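Local coordinates for PKS (Streptomyces sp. CNQ431, PDB 5YDA), which selects and transfers acyl building blocks with broad specificity, serving as the acyltransferase domain of the splenocin polyketide synthase SpnD, at residues Gly29-Leu34 with Gln404-Phe409; Tyr180-Thr185 with Val395-His400; Met187-Arg192 with Glu413-Leu418. All coordinates share one frame; numbering follows the deposited sequence.

Overall arrangement
Near the N terminus, residues 29-34 run into strand 32-38 and meet residues 404-409 at the start of helix 407-420, so interaction 1 closes a loop of 369 residues. Interaction 2, between helix 169-188 and residues 395-400, which leave strand 394-395, lies nested inside it. Interaction 3 starts where that same helix ends, at 187-192, and reaches 413-418, so it crosses both of the others along the chain. Interactions 1 and 3, with centres about 13 Å apart, tie the N-terminal sheet and the end of helix 169-188 to helix 407-420; interaction 2 ties helix 169-188 to the loop before it, and a salt bridge from R399 to D407 joins interactions 1 and 2.

Interaction 1 of 3, residues Gly29-Leu34 with Gln404-Phe409; sequences GRRLVL and QAADGF
R31, the residue before strand 32-38, and F409, in the first turn of helix 407-420, bring the two backbones nearest, with their CA atoms 7.5 Å apart. The R31 side chain runs out extended from the loop just before the strand, with CG anti to the backbone N (chi1 -175°), and bends only at chi3, which lays the guanidinium against the start of the helix. F409 N lies 3.3 Å above the guanidinium plane, offset toward its rim, and 3.5 Å from R31 NH1. Lower down, R31 CD packs 3.6 Å from F409 CA, and R31 NE comes within 3.6 Å of F409 CB. The same NE meets the phenyl ring at its edge, 3.8 Å from F409 CD1. It lies in the ring plane and not over a face, so no cation-pi contact forms; guanidinium and ring stand 83° apart. At the far end of the guanidinium, R31 NH2 touches the methyl of A406, the N-cap residue, at 4.1 Å. R31 also rests on S86 and A412, while F409 leans on S84 of strand 79-85, which fastens the helix to the N-terminal sheet. Both R31 NH1 and F409 N are donors, and the charge sits beside a helix N terminus, where the dipole would be expected to oppose it. Van der Waals packing is therefore the likelier source of cohesion here than charge.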
# COMPACT_ATOMS: atom_id res chain seq x y z
N GLY A 29 -20.00 11.78 -2.91
CA GLY A 29 -20.60 12.51 -4.00
C GLY A 29 -21.46 11.61 -4.86
O GLY A 29 -22.09 10.66 -4.37
N ARG A 30 -21.46 11.87 -6.15
CA ARG A 30 -22.32 11.12 -7.04
C ARG A 30 -21.68 9.85 -7.60
O ARG A 30 -22.39 9.04 -8.20
CB ARG A 30 -22.75 12.02 -8.20
CG ARG A 30 -23.66 13.18 -7.83
CD ARG A 30 -23.57 14.28 -8.89
NE ARG A 30 -22.20 14.42 -9.39
CZ ARG A 30 -21.84 15.22 -10.37
NH1 ARG A 30 -22.71 15.98 -11.00
NH2 ARG A 30 -20.55 15.26 -10.75
N ARG A 31 -20.37 9.67 -7.42
CA ARG A 31 -19.67 8.57 -8.09
C ARG A 31 -20.18 7.21 -7.63
O ARG A 31 -20.30 6.95 -6.43
CB ARG A 31 -18.17 8.68 -7.85
CG ARG A 31 -17.33 7.66 -8.60
CD ARG A 31 -15.83 7.96 -8.41
NE ARG A 31 -15.43 9.20 -9.08
CZ ARG A 31 -15.13 10.34 -8.45
NH1 ARG A 31 -15.18 10.40 -7.11
NH2 ARG A 31 -14.79 11.42 -9.16
N LEU A 32 -20.47 6.34 -8.59
CA LEU A 32 -21.00 5.01 -8.32
C LEU A 32 -20.26 3.99 -9.17
O LEU A 32 -19.71 4.32 -10.23
CB LEU A 32 -22.51 4.93 -8.61
CG LEU A 32 -23.41 5.74 -7.68
CD1 LEU A 32 -24.83 5.74 -8.22
CD2 LEU A 32 -23.35 5.18 -6.25
N VAL A 33 -20.27 2.75 -8.70
CA VAL A 33 -19.69 1.62 -9.41
C VAL A 33 -20.82 0.84 -10.06
O VAL A 33 -21.81 0.51 -9.40
CB VAL A 33 -18.89 0.72 -8.45
CG1 VAL A 33 -18.23 -0.43 -9.19
CG2 VAL A 33 -17.87 1.55 -7.69
N LEU A 34 -20.68 0.54 -11.36
CA LEU A 34 -21.65 -0.27 -12.09
C LEU A 34 -21.07 -1.65 -12.36
O LEU A 34 -20.10 -1.77 -13.13
CB LEU A 34 -22.04 0.41 -13.40
CG LEU A 34 -22.53 1.85 -13.32
CD1 LEU A 34 -22.97 2.34 -14.68
CD2 LEU A 34 -23.67 1.99 -12.32
N GLN A 404 -3.56 12.92 -12.15
CA GLN A 404 -4.68 13.86 -12.13
C GLN A 404 -6.00 13.25 -11.67
O GLN A 404 -6.95 14.00 -11.42
CB GLN A 404 -4.89 14.48 -13.52
CG GLN A 404 -3.88 15.56 -13.92
CD GLN A 404 -4.15 16.91 -13.26
OE1 GLN A 404 -4.00 17.07 -12.05
NE2 GLN A 404 -4.58 17.89 -14.06
N ALA A 405 -6.09 11.92 -11.57
CA ALA A 405 -7.33 11.30 -11.11
C ALA A 405 -7.71 11.79 -9.72
O ALA A 405 -6.85 12.13 -8.90
CB ALA A 405 -7.19 9.78 -11.12
N ALA A 406 -9.01 11.82 -9.45
CA ALA A 406 -9.50 12.13 -8.11
C ALA A 406 -9.32 10.92 -7.20
O ALA A 406 -9.47 9.77 -7.64
CB ALA A 406 -10.97 12.53 -8.17
N ASP A 407 -9.00 11.17 -5.93
CA ASP A 407 -8.79 10.06 -4.99
C ASP A 407 -10.01 9.15 -4.93
O ASP A 407 -9.88 7.92 -4.92
CB ASP A 407 -8.46 10.59 -3.60
CG ASP A 407 -7.15 11.35 -3.55
OD1 ASP A 407 -6.29 11.14 -4.45
OD2 ASP A 407 -6.98 12.16 -2.60
N GLY A 408 -11.21 9.74 -4.91
CA GLY A 408 -12.42 8.93 -4.84
C GLY A 408 -12.63 8.09 -6.07
O GLY A 408 -13.17 6.99 -5.99
N PHE A 409 -12.21 8.59 -7.23
CA PHE A 409 -12.25 7.77 -8.44
C PHE A 409 -11.31 6.58 -8.32
O PHE A 409 -11.69 5.44 -8.62
CB PHE A 409 -11.90 8.62 -9.66
CG PHE A 409 -11.92 7.84 -10.95
CD1 PHE A 409 -13.11 7.62 -11.62
CD2 PHE A 409 -10.75 7.32 -11.47
CE1 PHE A 409 -13.14 6.88 -12.79
CE2 PHE A 409 -10.78 6.58 -12.65
CZ PHE A 409 -11.97 6.36 -13.31

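Interaction 2 of 3, residues Tyr180-Thr185 with Val395-His400; sequences YALART and VTTMRH
A181 O, one residue before the L182 that reaches across the contact, is gripped twice by T185. The backbone T185 N donates to A181 O at 2.9 Å in the regular helical manner, and the hydroxyl T185 OG1 adds a bond of 2.8 Å to the same oxygen. The hydroxyl stands 36° out of the carbonyl plane, and the two donors arrive from opposite faces. This ties a buried threonine hydroxyl to its own helix.

From the helix side facing the loop, L182 sends CD2 between two residues. With CG anti to the backbone N (chi1 -168°), its tip meets that of T397: L182 CD2 and T397 CG2 lie 3.3 Å apart. That is short for two methyls, so the exact closeness is doubtful. T397 OG1 is turned from L182 and packs on A414 of helix 407-420.

In the acyltransferase domain, helix 169-188 leads to strand 195-198 and the GxSxG sequence after it, consistent with the nucleophile elbow of this family. Y180 and A183 touch L209 of the helix after that elbow, while L182 points from a different side of the helix, toward the loop leaving edge strand 394-395 of the mixed sheet.

M398 approaches L182 from a second direction. Its chain is extended until chi3 (-72°) bends the terminal methyl back, placing M398 CE 3.6 Å from L182 CD2; M398 CB lies 4.0 Å from the same atom. The M398 backbone is bonded to G376, and in the next residue R399 O accepts from Y123 OH while R399 NE forms a salt bridge with D407.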
# COMPACT_ATOMS: atom_id res chain seq x y z
N TYR A 180 -2.72 3.70 7.24
CA TYR A 180 -3.63 3.18 8.24
C TYR A 180 -5.06 3.59 7.92
O TYR A 180 -5.97 2.75 7.91
CB TYR A 180 -3.19 3.64 9.63
CG TYR A 180 -4.02 2.99 10.71
CD1 TYR A 180 -3.89 1.63 10.98
CD2 TYR A 180 -4.95 3.73 11.43
CE1 TYR A 180 -4.68 1.02 11.96
CE2 TYR A 180 -5.73 3.14 12.41
CZ TYR A 180 -5.60 1.78 12.66
OH TYR A 180 -6.37 1.18 13.62
N ALA A 181 -5.27 4.88 7.61
CA ALA A 181 -6.62 5.37 7.33
C ALA A 181 -7.20 4.70 6.09
O ALA A 181 -8.39 4.34 6.06
CB ALA A 181 -6.60 6.89 7.16
N LEU A 182 -6.38 4.52 5.05
CA LEU A 182 -6.82 3.87 3.83
C LEU A 182 -7.17 2.40 4.09
O LEU A 182 -8.19 1.90 3.60
CB LEU A 182 -5.72 4.00 2.77
CG LEU A 182 -6.01 3.65 1.31
CD1 LEU A 182 -7.40 4.13 0.91
CD2 LEU A 182 -4.95 4.37 0.52
N ALA A 183 -6.35 1.70 4.85
CA ALA A 183 -6.69 0.32 5.18
C ALA A 183 -7.99 0.25 6.00
O ALA A 183 -8.86 -0.59 5.72
CB ALA A 183 -5.54 -0.35 5.94
N ARG A 184 -8.15 1.13 7.00
CA ARG A 184 -9.41 1.15 7.76
C ARG A 184 -10.60 1.44 6.85
O ARG A 184 -11.67 0.83 7.00
CB ARG A 184 -9.39 2.18 8.88
CG ARG A 184 -8.28 2.05 9.91
CD ARG A 184 -8.22 0.70 10.59
NE ARG A 184 -9.53 0.19 10.94
CZ ARG A 184 -9.74 -0.99 11.52
NH1 ARG A 184 -10.98 -1.39 11.78
NH2 ARG A 184 -8.71 -1.77 11.85
N THR A 185 -10.44 2.35 5.89
CA THR A 185 -11.53 2.67 4.98
C THR A 185 -11.94 1.46 4.15
O THR A 185 -13.14 1.20 3.96
CB THR A 185 -11.13 3.83 4.06
OG1 THR A 185 -10.83 4.99 4.86
CG2 THR A 185 -12.23 4.16 3.10
N VAL A 395 -4.05 -4.82 -7.28
CA VAL A 395 -5.00 -3.72 -7.21
C VAL A 395 -4.28 -2.55 -6.58
O VAL A 395 -3.61 -2.70 -5.55
CB VAL A 395 -6.25 -4.07 -6.40
CG1 VAL A 395 -7.11 -2.81 -6.20
CG2 VAL A 395 -7.04 -5.18 -7.06
N THR A 396 -4.43 -1.40 -7.18
CA THR A 396 -3.80 -0.20 -6.70
C THR A 396 -4.89 0.72 -6.15
O THR A 396 -6.04 0.68 -6.57
CB THR A 396 -2.99 0.42 -7.85
OG1 THR A 396 -1.62 0.48 -7.44
CG2 THR A 396 -3.49 1.77 -8.25
N THR A 397 -4.51 1.53 -5.18
CA THR A 397 -5.49 2.09 -4.27
C THR A 397 -5.35 3.61 -4.09
O THR A 397 -6.33 4.27 -3.71
CB THR A 397 -5.37 1.32 -2.94
OG1 THR A 397 -6.59 0.66 -2.62
CG2 THR A 397 -4.85 2.11 -1.83
N MET A 398 -4.20 4.19 -4.42
CA MET A 398 -4.03 5.63 -4.29
C MET A 398 -3.02 6.10 -5.35
O MET A 398 -1.99 5.44 -5.57
CB MET A 398 -3.59 5.99 -2.86
CG MET A 398 -3.17 7.43 -2.63
SD MET A 398 -2.98 7.84 -0.85
CE MET A 398 -4.70 7.88 -0.36
N ARG A 399 -3.32 7.23 -5.97
CA ARG A 399 -2.55 7.73 -7.10
C ARG A 399 -1.17 8.21 -6.67
O ARG A 399 -0.93 8.54 -5.50
CB ARG A 399 -3.29 8.90 -7.76
CG ARG A 399 -3.32 10.12 -6.84
CD ARG A 399 -4.18 11.24 -7.38
NE ARG A 399 -4.29 12.33 -6.42
CZ ARG A 399 -3.38 13.29 -6.26
NH1 ARG A 399 -2.28 13.30 -6.99
NH2 ARG A 399 -3.57 14.24 -5.35
N HIS A 400 -0.26 8.27 -7.65
CA HIS A 400 1.04 8.92 -7.50
C HIS A 400 0.88 10.43 -7.38
O HIS A 400 -0.14 11.00 -7.78
CB HIS A 400 1.96 8.61 -8.70
CG HIS A 400 2.63 7.28 -8.63
ND1 HIS A 400 2.24 6.21 -9.41
CD2 HIS A 400 3.67 6.84 -7.87
CE1 HIS A 400 3.01 5.17 -9.14
NE2 HIS A 400 3.89 5.52 -8.21

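Interaction 3 of 3, residues Met187-Arg192 with Glu413-Leu418; sequences MEEGVR and EALGRL
V191 sets its two methyls against two leucines one helical turn apart. V191 CG1 packs 4.0 Å from L418 CD1, while V191 CG2 lies 4.2 Å from L415 CD2, so the branched end spans the pair L415 and L418 on helix 407-420. The valine torsion explains the division: at chi1 179° CG1 is anti to the backbone N and CG2 anti to the carbonyl carbon, which directs one methyl to each leucine. The backbones stay well apart, V191 CA to L418 CA being 8.5 Å, and V191 meets the leucines through apolar methyls alone. E189 adds a looser touch, with its carboxylate carbon CD 4.4 Å from L415 CD1.

What brings V191 to the helix is the end of helix 169-188. G190 leaves helical angles with a phi of 93° and closes a Schellman motif, in which G190 N donates to M187 O at 2.8 Å. The positive phi is one that glycine adopts readily, as is usual at the end of a Schellman motif. The chain thus turns out of the helix, and the next residue points its side chain toward L415 and L418.

On the other flanks, L418 also packs on V369 and V371 of the central mixed sheet and on V395 of its edge strand, while R417 NE bonds to T394 O and E413 OE2 to S84 OG. V191 and L418 both touch A426, and L415 touches P428, so the chain's C-terminal tail joins the seam between the end of helix 169-188, helix 407-420 and the sheet.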
# COMPACT_ATOMS: atom_id res chain seq x y z
N MET A 187 -11.50 -1.69 5.01
CA MET A 187 -12.07 -2.70 5.90
C MET A 187 -13.52 -2.38 6.25
O MET A 187 -14.37 -3.27 6.28
CB MET A 187 -11.21 -2.83 7.15
CG MET A 187 -9.82 -3.46 6.87
SD MET A 187 -8.64 -3.20 8.22
CE MET A 187 -8.71 -4.77 9.08
N GLU A 188 -13.83 -1.09 6.45
CA GLU A 188 -15.23 -0.73 6.69
C GLU A 188 -16.10 -1.00 5.47
O GLU A 188 -17.29 -1.28 5.63
CB GLU A 188 -15.33 0.73 7.13
CG GLU A 188 -14.75 0.97 8.51
CD GLU A 188 -15.53 0.25 9.60
OE1 GLU A 188 -14.91 -0.41 10.45
OE2 GLU A 188 -16.78 0.35 9.58
N GLU A 189 -15.55 -0.93 4.26
CA GLU A 189 -16.31 -1.36 3.10
C GLU A 189 -16.46 -2.88 3.04
O GLU A 189 -17.09 -3.38 2.10
CB GLU A 189 -15.67 -0.89 1.80
CG GLU A 189 -15.43 0.60 1.70
CD GLU A 189 -16.68 1.37 1.30
OE1 GLU A 189 -16.72 2.59 1.58
OE2 GLU A 189 -17.61 0.77 0.71
N GLY A 190 -15.89 -3.63 3.97
CA GLY A 190 -15.98 -5.07 3.91
C GLY A 190 -14.83 -5.77 3.21
O GLY A 190 -14.88 -7.00 3.07
N VAL A 191 -13.81 -5.04 2.77
CA VAL A 191 -12.61 -5.66 2.20
C VAL A 191 -11.65 -5.83 3.37
O VAL A 191 -10.87 -4.93 3.71
CB VAL A 191 -12.01 -4.84 1.06
CG1 VAL A 191 -10.75 -5.52 0.53
CG2 VAL A 191 -13.03 -4.68 -0.05
N ARG A 192 -11.72 -6.99 4.00
CA ARG A 192 -10.84 -7.27 5.12
C ARG A 192 -9.73 -8.19 4.67
O ARG A 192 -9.98 -9.19 3.98
CB ARG A 192 -11.61 -7.90 6.28
CG ARG A 192 -12.63 -6.94 6.89
CD ARG A 192 -13.13 -7.31 8.29
NE ARG A 192 -13.64 -6.12 8.97
CZ ARG A 192 -14.84 -5.58 8.74
NH1 ARG A 192 -15.68 -6.14 7.87
NH2 ARG A 192 -15.22 -4.47 9.38
N GLU A 413 -12.50 2.69 -8.48
CA GLU A 413 -11.93 1.71 -9.40
C GLU A 413 -11.36 0.51 -8.65
O GLU A 413 -11.59 -0.64 -9.04
CB GLU A 413 -10.85 2.34 -10.28
CG GLU A 413 -11.39 3.41 -11.20
CD GLU A 413 -11.93 2.86 -12.50
OE1 GLU A 413 -11.11 2.39 -13.32
OE2 GLU A 413 -13.16 2.88 -12.69
N ALA A 414 -10.59 0.77 -7.58
CA ALA A 414 -10.04 -0.33 -6.79
C ALA A 414 -11.15 -1.23 -6.26
O ALA A 414 -11.04 -2.46 -6.32
CB ALA A 414 -9.19 0.20 -5.63
N LEU A 415 -12.23 -0.64 -5.74
CA LEU A 415 -13.33 -1.44 -5.21
C LEU A 415 -14.01 -2.23 -6.32
O LEU A 415 -14.31 -3.42 -6.15
CB LEU A 415 -14.33 -0.56 -4.47
CG LEU A 415 -13.79 0.03 -3.17
CD1 LEU A 415 -14.73 1.05 -2.58
CD2 LEU A 415 -13.49 -1.06 -2.15
N GLY A 416 -14.24 -1.60 -7.47
CA GLY A 416 -14.82 -2.32 -8.59
C GLY A 416 -13.94 -3.47 -9.04
O GLY A 416 -14.41 -4.60 -9.26
N ARG A 417 -12.63 -3.21 -9.15
CA ARG A 417 -11.70 -4.26 -9.56
C ARG A 417 -11.68 -5.40 -8.55
O ARG A 417 -11.64 -6.58 -8.94
CB ARG A 417 -10.32 -3.65 -9.72
CG ARG A 417 -9.31 -4.57 -10.34
CD ARG A 417 -8.02 -3.80 -10.57
NE ARG A 417 -6.90 -4.70 -10.77
CZ ARG A 417 -6.48 -5.07 -11.97
NH1 ARG A 417 -7.11 -4.60 -13.04
NH2 ARG A 417 -5.46 -5.92 -12.09
N LEU A 418 -11.72 -5.08 -7.26
CA LEU A 418 -11.79 -6.13 -6.25
C LEU A 418 -13.06 -6.98 -6.44
O LEU A 418 -12.99 -8.22 -6.37
CB LEU A 418 -11.73 -5.51 -4.86
CG LEU A 418 -10.30 -5.16 -4.42
CD1 LEU A 418 -10.30 -4.21 -3.24
CD2 LEU A 418 -9.54 -6.44 -4.07